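Local structure of gamma-glutamyl-gamma-aminobutyrate hydrolase PuuD (Escherichia coli, 6VTV) at residues G120-V125 with G222-P227; S131-L136 with G190-S195; E141-R146 with S204-V209; H161-E166 with S179-N184. The protein hydrolyses the gamma-glutamyl linkage of gamma-glutamyl-gamma-aminobutyrate, releasing 4-aminobutanoate and L-glutamate in the last step of putrescine breakdown. All coordinates share one frame; numbering follows the deposited sequence.

Contact 1 of 4, residues G120-V125 with G222-P227; sequences GLQELV and GVQWHP
The backbones of Leu121, in the first turn of helix 119-127, and Gly222, near the end of strand 220-223, close to 4.5 Å between their CA atoms, so the helix backbone rests directly on the strand at a residue without a side chain. Leu121 does most of the work. With CG anti to the backbone N (chi1 169°), it spreads its branches along the passing strand: CD1 lies 3.5 Å from Gly222 O and as close to the carbonyl carbon of Val223, while CD2 reaches forward to Gln224 OE1 at 3.4 Å. One turn later, Leu124 CD1 adds a looser touch, 4.1 Å from Gly222 N. In the class I glutamine amidotransferase fold this is the junction between the nucleophile elbow and the neighbouring core strand: the helix starts directly after Cys118, the predicted nucleophile, and strand 220-223 leads into the loop of His226, predicted to be catalytic. The polar part of the contact is buried too and amounts to one weak bond. Gln122, extended beyond CG, brings its amide obliquely to that of Gln224, whose chain bends at chi2; the two amide planes stand 56° apart. Gln122 NE2 donates a weak hydrogen bond to Gln224 OE1, 3.5 Å long. The Gln224 side chain also touches Cys118 and His187, which places this amide pair beside the nucleophile, whereas His226 ND1 is hydrogen-bonded to Glu228 farther along the loop.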
loop_
_atom_site.group_PDB
_atom_site.type_symbol
_atom_site.label_atom_id
_atom_site.label_comp_id
_atom_site.label_asym_id
_atom_site.label_seq_id
_atom_site.Cartn_x
_atom_site.Cartn_y
_atom_site.Cartn_z
ATOM N N GLY B 120 8.419 13.957 -3.965
ATOM C CA GLY B 120 7.287 14.263 -4.821
ATOM C C GLY B 120 7.430 15.601 -5.521
ATOM O O GLY B 120 7.111 15.728 -6.705
ATOM N N LEU B 121 7.892 16.623 -4.792
ATOM C CA LEU B 121 8.167 17.911 -5.423
ATOM C C LEU B 121 9.187 17.754 -6.541
ATOM O O LEU B 121 9.015 18.297 -7.638
ATOM C CB LEU B 121 8.656 18.922 -4.382
ATOM C CG LEU B 121 9.237 20.241 -4.910
ATOM C CD1 LEU B 121 8.828 21.404 -4.022
ATOM C CD2 LEU B 121 10.760 20.191 -5.027
ATOM N N GLN B 122 10.264 17.012 -6.275
ATOM C CA GLN B 122 11.265 16.759 -7.304
ATOM C C GLN B 122 10.680 15.956 -8.458
ATOM O O GLN B 122 11.069 16.158 -9.615
ATOM C CB GLN B 122 12.468 16.040 -6.691
ATOM C CG GLN B 122 13.129 16.825 -5.561
ATOM C CD GLN B 122 14.094 15.986 -4.745
ATOM O OE1 GLN B 122 14.181 14.771 -4.923
ATOM N NE2 GLN B 122 14.825 16.632 -3.843
ATOM N N GLU B 123 9.742 15.052 -8.170
ATOM C CA GLU B 123 9.029 14.365 -9.240
ATOM C C GLU B 123 8.180 15.340 -10.047
ATOM O O GLU B 123 8.111 15.240 -11.277
ATOM C CB GLU B 123 8.163 13.246 -8.660
ATOM C CG GLU B 123 8.955 12.031 -8.206
ATOM C CD GLU B 123 8.135 11.080 -7.357
ATOM O OE1 GLU B 123 7.072 11.494 -6.851
ATOM O OE2 GLU B 123 8.553 9.914 -7.197
ATOM N N LEU B 124 7.533 16.294 -9.371
ATOM C CA LEU B 124 6.738 17.300 -10.070
ATOM C C LEU B 124 7.609 18.150 -10.985
ATOM O O LEU B 124 7.241 18.429 -12.132
ATOM C CB LEU B 124 6.010 18.186 -9.058
ATOM C CG LEU B 124 4.482 18.142 -9.010
ATOM C CD1 LEU B 124 3.943 19.389 -8.321
ATOM C CD2 LEU B 124 3.898 18.006 -10.408
ATOM N N VAL B 125 8.769 18.579 -10.484
ATOM C CA VAL B 125 9.654 19.434 -11.269
ATOM C C VAL B 125 10.153 18.695 -12.503
ATOM O O VAL B 125 10.173 19.246 -13.610
ATOM C CB VAL B 125 10.819 19.935 -10.394
ATOM C CG1 VAL B 125 11.883 20.608 -11.247
ATOM C CG2 VAL B 125 10.304 20.886 -9.324
ATOM N N GLY B 222 3.525 21.086 -4.638
ATOM C CA GLY B 222 4.635 20.323 -4.092
ATOM C C GLY B 222 5.412 21.153 -3.095
ATOM O O GLY B 222 5.576 22.360 -3.271
ATOM N N VAL B 223 5.872 20.498 -2.031
ATOM C CA VAL B 223 6.712 21.134 -1.026
ATOM C C VAL B 223 7.953 20.277 -0.824
ATOM O O VAL B 223 7.909 19.047 -0.931
ATOM C CB VAL B 223 5.970 21.359 0.315
ATOM C CG1 VAL B 223 4.720 22.198 0.099
ATOM C CG2 VAL B 223 5.616 20.034 0.973
ATOM N N GLN B 224 9.076 20.942 -0.547
ATOM C CA GLN B 224 10.343 20.242 -0.381
ATOM C C GLN B 224 10.536 19.711 1.034
ATOM O O GLN B 224 11.281 18.743 1.223
ATOM C CB GLN B 224 11.500 21.171 -0.763
ATOM C CG GLN B 224 12.884 20.538 -0.701
ATOM C CD GLN B 224 13.064 19.409 -1.698
ATOM O OE1 GLN B 224 13.317 19.640 -2.881
ATOM N NE2 GLN B 224 12.941 18.174 -1.220
ATOM N N TRP B 225 9.872 20.305 2.021
ATOM C CA TRP B 225 9.991 19.856 3.399
ATOM C C TRP B 225 9.016 18.706 3.651
ATOM O O TRP B 225 8.404 18.164 2.727
ATOM C CB TRP B 225 9.772 21.026 4.357
ATOM C CG TRP B 225 8.434 21.693 4.249
ATOM C CD1 TRP B 225 7.324 21.425 4.994
ATOM C CD2 TRP B 225 8.075 22.763 3.365
ATOM N NE1 TRP B 225 6.291 22.252 4.622
ATOM C CE2 TRP B 225 6.727 23.083 3.624
ATOM C CE3 TRP B 225 8.762 23.479 2.377
ATOM C CZ2 TRP B 225 6.051 24.086 2.930
ATOM C CZ3 TRP B 225 8.087 24.474 1.689
ATOM C CH2 TRP B 225 6.747 24.768 1.970
ATOM N N HIS B 226 8.865 18.318 4.920
ATOM C CA HIS B 226 8.070 17.156 5.315
ATOM C C HIS B 226 6.939 17.608 6.233
ATOM O O HIS B 226 7.066 17.552 7.467
ATOM C CB HIS B 226 8.939 16.103 6.000
ATOM C CG HIS B 226 9.758 15.287 5.050
ATOM N ND1 HIS B 226 9.515 13.950 4.817
ATOM C CD2 HIS B 226 10.818 15.617 4.274
ATOM C CE1 HIS B 226 10.389 13.492 3.939
ATOM N NE2 HIS B 226 11.191 14.483 3.594
ATOM N N PRO B 227 5.812 18.051 5.669
ATOM C CA PRO B 227 4.671 18.435 6.514
ATOM C C PRO B 227 3.932 17.249 7.115
ATOM O O PRO B 227 3.102 17.452 8.010
ATOM C CB PRO B 227 3.774 19.219 5.551
ATOM C CG PRO B 227 4.068 18.623 4.210
ATOM C CD PRO B 227 5.516 18.196 4.232
#

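Contact 2 of 4, residues S131-L136 with G190-S195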
loop_
_atom_site.group_PDB
_atom_site.type_symbol
_atom_site.label_atom_id
_atom_site.label_comp_id
_atom_site.label_asym_id
_atom_site.label_seq_id
_atom_site.Cartn_x
_atom_site.Cartn_y
_atom_site.Cartn_z
ATOM N N SER B 131 14.619 20.306 -13.931
ATOM C CA SER B 131 15.810 19.546 -13.582
ATOM C C SER B 131 16.099 19.727 -12.100
ATOM O O SER B 131 15.491 20.560 -11.422
ATOM C CB SER B 131 17.016 19.975 -14.425
ATOM O OG SER B 131 17.322 21.341 -14.209
ATOM N N LEU B 132 17.050 18.941 -11.598
ATOM C CA LEU B 132 17.369 18.918 -10.178
ATOM C C LEU B 132 18.856 19.141 -9.954
ATOM O O LEU B 132 19.690 18.799 -10.798
ATOM C CB LEU B 132 16.970 17.584 -9.535
ATOM C CG LEU B 132 15.551 17.080 -9.780
ATOM C CD1 LEU B 132 15.372 15.710 -9.152
ATOM C CD2 LEU B 132 14.535 18.066 -9.228
ATOM N N HIS B 133 19.177 19.721 -8.799
ATOM C CA HIS B 133 20.534 19.684 -8.271
ATOM C C HIS B 133 20.775 18.303 -7.677
ATOM O O HIS B 133 20.030 17.871 -6.792
ATOM C CB HIS B 133 20.734 20.760 -7.206
ATOM C CG HIS B 133 20.828 22.152 -7.748
ATOM N ND1 HIS B 133 21.934 22.612 -8.430
ATOM C CD2 HIS B 133 19.963 23.192 -7.689
ATOM C CE1 HIS B 133 21.741 23.872 -8.777
ATOM N NE2 HIS B 133 20.553 24.247 -8.339
ATOM N N ARG B 134 21.803 17.605 -8.156
ATOM C CA ARG B 134 22.064 16.264 -7.648
ATOM C C ARG B 134 22.832 16.271 -6.334
ATOM O O ARG B 134 22.755 15.292 -5.583
ATOM C CB ARG B 134 22.818 15.443 -8.696
ATOM C CG ARG B 134 21.952 15.068 -9.888
ATOM C CD ARG B 134 22.775 14.754 -11.125
ATOM N NE ARG B 134 23.405 13.440 -11.051
ATOM C CZ ARG B 134 23.934 12.809 -12.095
ATOM N NH1 ARG B 134 23.905 13.373 -13.295
ATOM N NH2 ARG B 134 24.489 11.615 -11.941
ATOM N N LYS B 135 23.561 17.349 -6.036
ATOM C CA LYS B 135 24.338 17.474 -4.799
ATOM C C LYS B 135 24.236 18.928 -4.339
ATOM O O LYS B 135 25.037 19.774 -4.749
ATOM C CB LYS B 135 25.789 17.054 -5.001
ATOM C CG LYS B 135 25.982 15.593 -5.375
ATOM C CD LYS B 135 25.745 14.678 -4.187
ATOM C CE LYS B 135 26.923 14.693 -3.229
ATOM N NZ LYS B 135 26.660 13.852 -2.027
ATOM N N LEU B 136 23.245 19.213 -3.490
ATOM C CA LEU B 136 23.121 20.553 -2.926
ATOM C C LEU B 136 24.347 20.927 -2.106
ATOM O O LEU B 136 24.725 22.104 -2.054
ATOM C CB LEU B 136 21.863 20.649 -2.062
ATOM C CG LEU B 136 20.512 20.537 -2.773
ATOM C CD1 LEU B 136 19.380 20.455 -1.760
ATOM C CD2 LEU B 136 20.294 21.699 -3.727
ATOM N N GLY B 190 17.607 19.043 -4.900
ATOM C CA GLY B 190 16.638 20.124 -4.930
ATOM C C GLY B 190 16.399 20.594 -6.345
ATOM O O GLY B 190 17.072 20.174 -7.288
ATOM N N ALA B 191 15.420 21.484 -6.480
ATOM C CA ALA B 191 15.063 22.014 -7.789
ATOM C C ALA B 191 16.191 22.876 -8.339
ATOM O O ALA B 191 16.725 23.743 -7.641
ATOM C CB ALA B 191 13.772 22.826 -7.698
ATOM N N LYS B 192 16.562 22.627 -9.593
ATOM C CA LYS B 192 17.555 23.447 -10.274
ATOM C C LYS B 192 16.858 24.381 -11.253
ATOM O O LYS B 192 16.776 25.590 -11.020
ATOM C CB LYS B 192 18.580 22.572 -11.000
ATOM C CG LYS B 192 19.692 23.355 -11.681
ATOM C CD LYS B 192 20.900 22.474 -11.959
ATOM C CE LYS B 192 20.542 21.317 -12.878
ATOM N NZ LYS B 192 21.692 20.390 -13.076
ATOM N N VAL B 193 16.353 23.824 -12.349
ATOM C CA VAL B 193 15.543 24.559 -13.311
ATOM C C VAL B 193 14.087 24.179 -13.091
ATOM O O VAL B 193 13.754 22.991 -13.001
ATOM C CB VAL B 193 15.981 24.262 -14.755
ATOM C CG1 VAL B 193 14.880 24.634 -15.736
ATOM C CG2 VAL B 193 17.263 25.007 -15.084
ATOM N N VAL B 194 13.222 25.183 -12.990
ATOM C CA VAL B 194 11.786 24.980 -12.851
ATOM C C VAL B 194 11.122 25.402 -14.153
ATOM O O VAL B 194 11.369 26.504 -14.657
ATOM C CB VAL B 194 11.221 25.758 -11.650
ATOM C CG1 VAL B 194 9.706 25.798 -11.709
ATOM C CG2 VAL B 194 11.684 25.116 -10.351
ATOM N N SER B 195 10.292 24.518 -14.701
ATOM C CA SER B 195 9.652 24.774 -15.980
ATOM C C SER B 195 8.720 25.981 -15.887
ATOM O O SER B 195 8.203 26.299 -14.810
ATOM C CB SER B 195 8.861 23.546 -16.427
ATOM O OG SER B 195 8.261 23.742 -17.694
HETATM O O HOH W 1 22.574 18.246 -11.128
#
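Lys192 lies across His133 almost at a right angle, and its chain runs over the ring and back to the backbone. CB rests 3.6 Å from His133 CD2 and equally near the carbonyl carbon of Leu132. CG sits over the imidazole face, 3.7 Å from the ring centroid and displaced toward the rim, a CH-pi contact, and CD continues past His133 CE1. There the chain turns: a bend at chi3 (61°) swings CE back toward the partner backbone, 3.4 Å from Leu132 O and close to Ser131 OG. The tip, NZ, forms a salt bridge with Glu85 and donates to a water at 3.0 Å; that same water donates to Leu132 O and accepts from Arg134 N, so the ammonium is tied to both carboxylate and backbone. Beside this chain, Ala191 O approaches the edge of the His133 ring at CD2. The backbones pair antiparallel, His133 and Gly190 exchanging hydrogen bonds, with His133 N 2.6 Å from Gly190 O. Leu136 lays its methyl groups against Gly190. Farther along, Ser131 answers two residues at once: its O accepts from Lys192 N, its N donates to Val193 O (3.0 Å), and its OG takes a longer bond from Val193 N. Two residues opposite one make this a classic beta bulge beside the bridges that pair 132-133 with 190-191, a small sheet that Leu132 packs onto helix 119-127.

Contact 3 of 4, residues E141-R146 with S204-V209. With MN (manganese (II) ion), chain D.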
loop_
_atom_site.group_PDB
_atom_site.type_symbol
_atom_site.label_atom_id
_atom_site.label_comp_id
_atom_site.label_asym_id
_atom_site.label_seq_id
_atom_site.Cartn_x
_atom_site.Cartn_y
_atom_site.Cartn_z
ATOM N N GLU B 141 26.748 28.316 -2.323
ATOM C CA GLU B 141 25.837 29.410 -2.012
ATOM C C GLU B 141 24.616 28.971 -1.215
ATOM O O GLU B 141 23.783 29.821 -0.877
ATOM C CB GLU B 141 25.374 30.091 -3.305
ATOM C CG GLU B 141 24.755 29.146 -4.333
ATOM C CD GLU B 141 25.790 28.400 -5.156
ATOM O OE1 GLU B 141 25.396 27.540 -5.971
ATOM O OE2 GLU B 141 26.997 28.676 -4.992
ATOM N N LEU B 142 24.485 27.688 -0.898
ATOM C CA LEU B 142 23.265 27.150 -0.321
ATOM C C LEU B 142 23.475 26.734 1.129
ATOM O O LEU B 142 24.596 26.479 1.577
ATOM C CB LEU B 142 22.763 25.951 -1.135
ATOM C CG LEU B 142 22.414 26.245 -2.594
ATOM C CD1 LEU B 142 21.858 25.005 -3.278
ATOM C CD2 LEU B 142 21.430 27.400 -2.680
ATOM N N LEU B 143 22.364 26.672 1.859
ATOM C CA LEU B 143 22.364 26.152 3.215
ATOM C C LEU B 143 22.517 24.632 3.198
ATOM O O LEU B 143 22.455 23.982 2.150
ATOM C CB LEU B 143 21.068 26.530 3.934
ATOM C CG LEU B 143 20.643 27.999 3.897
ATOM C CD1 LEU B 143 19.182 28.133 4.296
ATOM C CD2 LEU B 143 21.525 28.836 4.805
ATOM N N GLU B 144 22.714 24.059 4.381
ATOM C CA GLU B 144 22.733 22.606 4.527
ATOM C C GLU B 144 21.293 22.130 4.649
ATOM O O GLU B 144 20.658 22.285 5.695
ATOM C CB GLU B 144 23.567 22.187 5.732
ATOM C CG GLU B 144 23.639 20.680 5.931
ATOM C CD GLU B 144 24.086 19.947 4.679
ATOM O OE1 GLU B 144 25.300 19.946 4.387
ATOM O OE2 GLU B 144 23.220 19.377 3.983
ATOM N N HIS B 145 20.767 21.553 3.571
ATOM C CA HIS B 145 19.379 21.115 3.536
ATOM C C HIS B 145 19.192 19.675 3.995
ATOM O O HIS B 145 18.049 19.246 4.184
ATOM C CB HIS B 145 18.814 21.286 2.122
ATOM C CG HIS B 145 18.534 22.711 1.753
ATOM N ND1 HIS B 145 17.336 23.332 2.036
ATOM C CD2 HIS B 145 19.300 23.639 1.129
ATOM C CE1 HIS B 145 17.374 24.578 1.601
ATOM N NE2 HIS B 145 18.554 24.790 1.046
ATOM N N ARG B 146 20.274 18.927 4.186
ATOM C CA ARG B 146 20.170 17.547 4.636
ATOM C C ARG B 146 20.032 17.477 6.149
ATOM O O ARG B 146 20.494 18.357 6.882
ATOM C CB ARG B 146 21.395 16.742 4.206
ATOM C CG ARG B 146 21.546 16.582 2.713
ATOM C CD ARG B 146 22.904 16.000 2.369
ATOM N NE ARG B 146 23.989 16.848 2.853
ATOM C CZ ARG B 146 25.278 16.579 2.685
ATOM N NH1 ARG B 146 25.650 15.478 2.046
ATOM N NH2 ARG B 146 26.197 17.410 3.158
ATOM N N SER B 204 13.796 29.054 0.243
ATOM C CA SER B 204 14.643 29.196 1.415
ATOM C C SER B 204 15.477 30.472 1.283
ATOM O O SER B 204 15.592 31.032 0.191
ATOM C CB SER B 204 15.541 27.969 1.571
ATOM O OG SER B 204 15.974 27.473 0.316
ATOM N N PRO B 205 16.057 30.967 2.385
ATOM C CA PRO B 205 16.822 32.225 2.306
ATOM C C PRO B 205 18.014 32.180 1.359
ATOM O O PRO B 205 18.577 33.241 1.061
ATOM C CB PRO B 205 17.275 32.458 3.753
ATOM C CG PRO B 205 16.286 31.721 4.578
ATOM C CD PRO B 205 15.927 30.503 3.778
ATOM N N ASP B 206 18.417 31.003 0.881
ATOM C CA ASP B 206 19.506 30.884 -0.078
ATOM C C ASP B 206 19.022 30.883 -1.524
ATOM O O ASP B 206 19.829 30.667 -2.434
ATOM C CB ASP B 206 20.325 29.618 0.202
ATOM C CG ASP B 206 19.471 28.361 0.251
ATOM O OD1 ASP B 206 18.258 28.440 -0.037
ATOM O OD2 ASP B 206 20.017 27.288 0.583
ATOM N N GLY B 207 17.730 31.113 -1.754
ATOM C CA GLY B 207 17.179 31.146 -3.090
ATOM C C GLY B 207 16.688 29.817 -3.621
ATOM O O GLY B 207 16.062 29.791 -4.689
ATOM N N LEU B 208 16.949 28.715 -2.917
ATOM C CA LEU B 208 16.512 27.405 -3.382
ATOM C C LEU B 208 14.992 27.309 -3.359
ATOM O O LEU B 208 14.349 27.675 -2.371
ATOM C CB LEU B 208 17.115 26.300 -2.515
ATOM C CG LEU B 208 16.799 24.874 -2.974
ATOM C CD1 LEU B 208 17.671 24.481 -4.161
ATOM C CD2 LEU B 208 16.952 23.877 -1.836
ATOM N N VAL B 209 14.420 26.809 -4.452
ATOM C CA VAL B 209 12.976 26.635 -4.530
ATOM C C VAL B 209 12.565 25.502 -3.598
ATOM O O VAL B 209 13.046 24.369 -3.724
ATOM C CB VAL B 209 12.533 26.362 -5.972
ATOM C CG1 VAL B 209 11.061 26.011 -6.009
ATOM C CG2 VAL B 209 12.819 27.573 -6.851
HETATM MN MN MN D . 15.311 22.473 2.661
HETATM O O HOH W 2 13.205 21.722 3.185
#
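Asp206 OD2 joins two parts of the 141-146 loop, accepting from Leu143 N at 2.7 Å through its anti lone pair and from His145 NE2 at 2.9 Å through its syn lone pair. The carboxylate gets there because chi1 of 54° tucks CG between the backbone N and carbonyl carbon of Asp206. OD1 takes a short bond from Ser204 OG and another from Leu208 N, closing an Asx turn that overlaps the end of the type I beta turn from Ser204 to Gly207. The motif is a second-shell carboxylate behind a metal-bound histidine: His145 ND1 binds the manganese ion at 2.3 Å, while NE2 donates to Asp206. Gripped at ND1 by the metal and at NE2 by the carboxylate, the ring is held in its rotation, and the hydrogen bond probably makes ND1 a stronger electron donor. Asp206 OD2 lies 17° out of the imidazole plane. A chi1 of -176° at Leu208 brings CD2 over one ring face, 3.6 Å from the His145 centroid in a CH-pi contact; Ser204 OG meets the ring edge at CE1. Leu142 CD2 and Leu143 CG lie on opposite faces of the carboxylate, and Leu143 CD1 reaches Pro205 CD.

Contact 4 of 4, residues H161-E166 with S179-N184. With MN (manganese (II) ion), chain D.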
loop_
_atom_site.group_PDB
_atom_site.type_symbol
_atom_site.label_atom_id
_atom_site.label_comp_id
_atom_site.label_asym_id
_atom_site.label_seq_id
_atom_site.Cartn_x
_atom_site.Cartn_y
_atom_site.Cartn_z
ATOM N N HIS B 161 15.197 25.318 8.567
ATOM C CA HIS B 161 15.403 26.636 7.989
ATOM C C HIS B 161 14.043 27.244 7.677
ATOM O O HIS B 161 13.011 26.565 7.699
ATOM C CB HIS B 161 16.278 26.566 6.731
ATOM C CG HIS B 161 15.689 25.736 5.633
ATOM N ND1 HIS B 161 14.597 26.141 4.896
ATOM C CD2 HIS B 161 16.041 24.521 5.147
ATOM C CE1 HIS B 161 14.301 25.213 4.005
ATOM N NE2 HIS B 161 15.161 24.219 4.137
ATOM N N GLU B 162 14.048 28.539 7.384
ATOM C CA GLU B 162 12.819 29.227 7.031
ATOM C C GLU B 162 12.578 29.155 5.526
ATOM O O GLU B 162 13.461 28.808 4.740
ATOM C CB GLU B 162 12.864 30.684 7.492
ATOM C CG GLU B 162 13.193 30.863 8.960
ATOM C CD GLU B 162 13.437 32.313 9.327
ATOM O OE1 GLU B 162 12.487 32.976 9.794
ATOM O OE2 GLU B 162 14.577 32.788 9.147
ATOM N N VAL B 163 11.347 29.474 5.134
ATOM C CA VAL B 163 10.984 29.652 3.734
ATOM C C VAL B 163 10.100 30.887 3.637
ATOM O O VAL B 163 9.348 31.211 4.560
ATOM C CB VAL B 163 10.264 28.419 3.136
ATOM C CG1 VAL B 163 11.211 27.233 3.035
ATOM C CG2 VAL B 163 9.049 28.059 3.966
ATOM N N GLN B 164 10.203 31.586 2.511
ATOM C CA GLN B 164 9.417 32.784 2.255
ATOM C C GLN B 164 8.449 32.517 1.112
ATOM O O GLN B 164 8.866 32.111 0.023
ATOM C CB GLN B 164 10.318 33.974 1.923
ATOM C CG GLN B 164 9.561 35.265 1.669
ATOM C CD GLN B 164 10.387 36.492 1.994
ATOM O OE1 GLN B 164 10.857 37.191 1.097
ATOM N NE2 GLN B 164 10.567 36.762 3.281
ATOM N N VAL B 165 7.161 32.752 1.364
ATOM C CA VAL B 165 6.132 32.465 0.373
ATOM C C VAL B 165 6.195 33.496 -0.745
ATOM O O VAL B 165 6.291 34.705 -0.496
ATOM C CB VAL B 165 4.745 32.448 1.031
ATOM C CG1 VAL B 165 3.652 32.329 -0.023
ATOM C CG2 VAL B 165 4.648 31.312 2.036
ATOM N N GLU B 166 6.148 33.021 -1.988
ATOM C CA GLU B 166 6.006 33.906 -3.137
ATOM C C GLU B 166 4.527 34.216 -3.336
ATOM O O GLU B 166 3.711 33.301 -3.491
ATOM C CB GLU B 166 6.603 33.268 -4.389
ATOM C CG GLU B 166 6.619 34.187 -5.600
ATOM C CD GLU B 166 7.528 33.686 -6.705
ATOM O OE1 GLU B 166 8.719 33.434 -6.428
ATOM O OE2 GLU B 166 7.052 33.546 -7.852
ATOM N N SER B 179 3.674 34.766 5.559
ATOM C CA SER B 179 4.540 34.823 4.390
ATOM C C SER B 179 5.911 34.217 4.658
ATOM O O SER B 179 6.720 34.107 3.729
ATOM C CB SER B 179 4.708 36.274 3.920
ATOM O OG SER B 179 5.158 37.100 4.977
ATOM N N ASN B 180 6.171 33.889 5.904
ATOM C CA ASN B 180 7.430 33.346 6.295
ATOM C C ASN B 180 7.231 32.382 7.439
ATOM O O ASN B 180 6.528 32.720 8.344
ATOM C CB ASN B 180 8.222 34.511 6.791
ATOM C CG ASN B 180 9.517 34.630 6.128
ATOM O OD1 ASN B 180 9.721 35.477 5.302
ATOM N ND2 ASN B 180 10.412 33.790 6.492
ATOM N N PHE B 181 7.886 31.228 7.449
ATOM C CA PHE B 181 7.718 30.257 8.523
ATOM C C PHE B 181 8.850 29.243 8.468
ATOM O O PHE B 181 9.604 29.170 7.495
ATOM C CB PHE B 181 6.358 29.559 8.438
ATOM C CG PHE B 181 6.032 29.022 7.076
ATOM C CD1 PHE B 181 6.401 27.736 6.718
ATOM C CD2 PHE B 181 5.354 29.800 6.153
ATOM C CE1 PHE B 181 6.097 27.237 5.466
ATOM C CE2 PHE B 181 5.049 29.307 4.899
ATOM C CZ PHE B 181 5.424 28.024 4.554
ATOM N N TRP B 182 8.948 28.452 9.534
ATOM C CA TRP B 182 9.986 27.441 9.669
ATOM C C TRP B 182 9.518 26.114 9.090
ATOM O O TRP B 182 8.348 25.743 9.216
ATOM C CB TRP B 182 10.366 27.256 11.139
ATOM C CG TRP B 182 11.142 28.397 11.711
ATOM C CD1 TRP B 182 10.647 29.456 12.415
ATOM C CD2 TRP B 182 12.558 28.595 11.632
ATOM N NE1 TRP B 182 11.666 30.301 12.779
ATOM C CE2 TRP B 182 12.850 29.795 12.310
ATOM C CE3 TRP B 182 13.607 27.874 11.054
ATOM C CZ2 TRP B 182 14.147 30.290 12.425
ATOM C CZ3 TRP B 182 14.893 28.367 11.168
ATOM C CH2 TRP B 182 15.152 29.564 11.848
ATOM N N VAL B 183 10.445 25.401 8.454
ATOM C CA VAL B 183 10.188 24.071 7.916
ATOM C C VAL B 183 11.377 23.183 8.251
ATOM O O VAL B 183 12.497 23.662 8.451
ATOM C CB VAL B 183 9.948 24.092 6.388
ATOM C CG1 VAL B 183 8.733 24.939 6.039
ATOM C CG2 VAL B 183 11.185 24.599 5.659
ATOM N N ASN B 184 11.126 21.878 8.326
ATOM C CA ASN B 184 12.225 20.932 8.415
ATOM C C ASN B 184 12.875 20.772 7.041
ATOM O O ASN B 184 12.399 21.299 6.034
ATOM C CB ASN B 184 11.743 19.587 8.968
ATOM C CG ASN B 184 10.527 19.046 8.235
ATOM O OD1 ASN B 184 10.343 19.289 7.043
ATOM N ND2 ASN B 184 9.692 18.302 8.951
HETATM MN MN MN D . 15.311 22.473 2.661
HETATM O O HOH W 2 13.205 21.722 3.185
#
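His161 faces Val183 in an antiparallel strand pair, 161-165 with 180-183, in the mixed sheet of this class I glutamine amidotransferase-like fold, with a metal beside that pairing. His161 NE2 binds the manganese ion at 2.3 Å. A water at the same distance from the metal donates to Asn184 O, so segment 161-166 supplies a direct ligand, and segment 179-184 positions a metal-bound water. His145, Ser185, His187 and Glu210 complete the site. What sets the imidazole is its other nitrogen: ND1 donates to Glu162 O (2.9 Å) with the acceptor nearly in the ring plane, which fixes the proton on ND1 and turns NE2 to the metal. A chi1 of 61° sets CG between the backbone N and carbonyl carbon, and from there His161 CE1 comes within 3.6 Å of Val183 CG2.

Farther out, the backbones exchange paired hydrogen bonds at His161 with Val183 and at Val163 with Phe181, and Val165 N reaches Ser179 O to extend the pairing. On the face bearing the metal ligand, Val163 packs against two neighbours: CG1 lies on Val183 CG2, and CG2 covers the Phe181 ring. Val165 CG2 meets the same ring at its edge, 3.5 Å from Phe181 CE2. Asn184, the residue after Val183, gives OD1 to the backbone N of His226, linking this sheet edge to the predicted catalytic histidine. On the opposite face, Glu162 lays its chain over the indole of Trp182, with CG centred 3.4 Å from the centroid of the six-membered ring and only 5° off its normal.

Contacts 3 and 4 share the manganese ion: His145 ND1 and His161 NE2 come within 3.2 Å of each other at the metal, and Pro205 of contact 3 packs on Glu162 of contact 4. Contact 4 meets contact 1 through Val183 CG1 and Trp225 CD2 at 3.5 Å, so the metal-binding strands abut the loop of the predicted catalytic His226. Contact 2 bridges the remaining pair, with Leu132 against Gln122 of contact 1 and Leu136 against Leu142 and Leu208 of contact 3. The Gln224 side chain of contact 1 is about 5 Å from the manganese ion and about 4 Å from that of Cys118, so the metal lies next to the predicted active site.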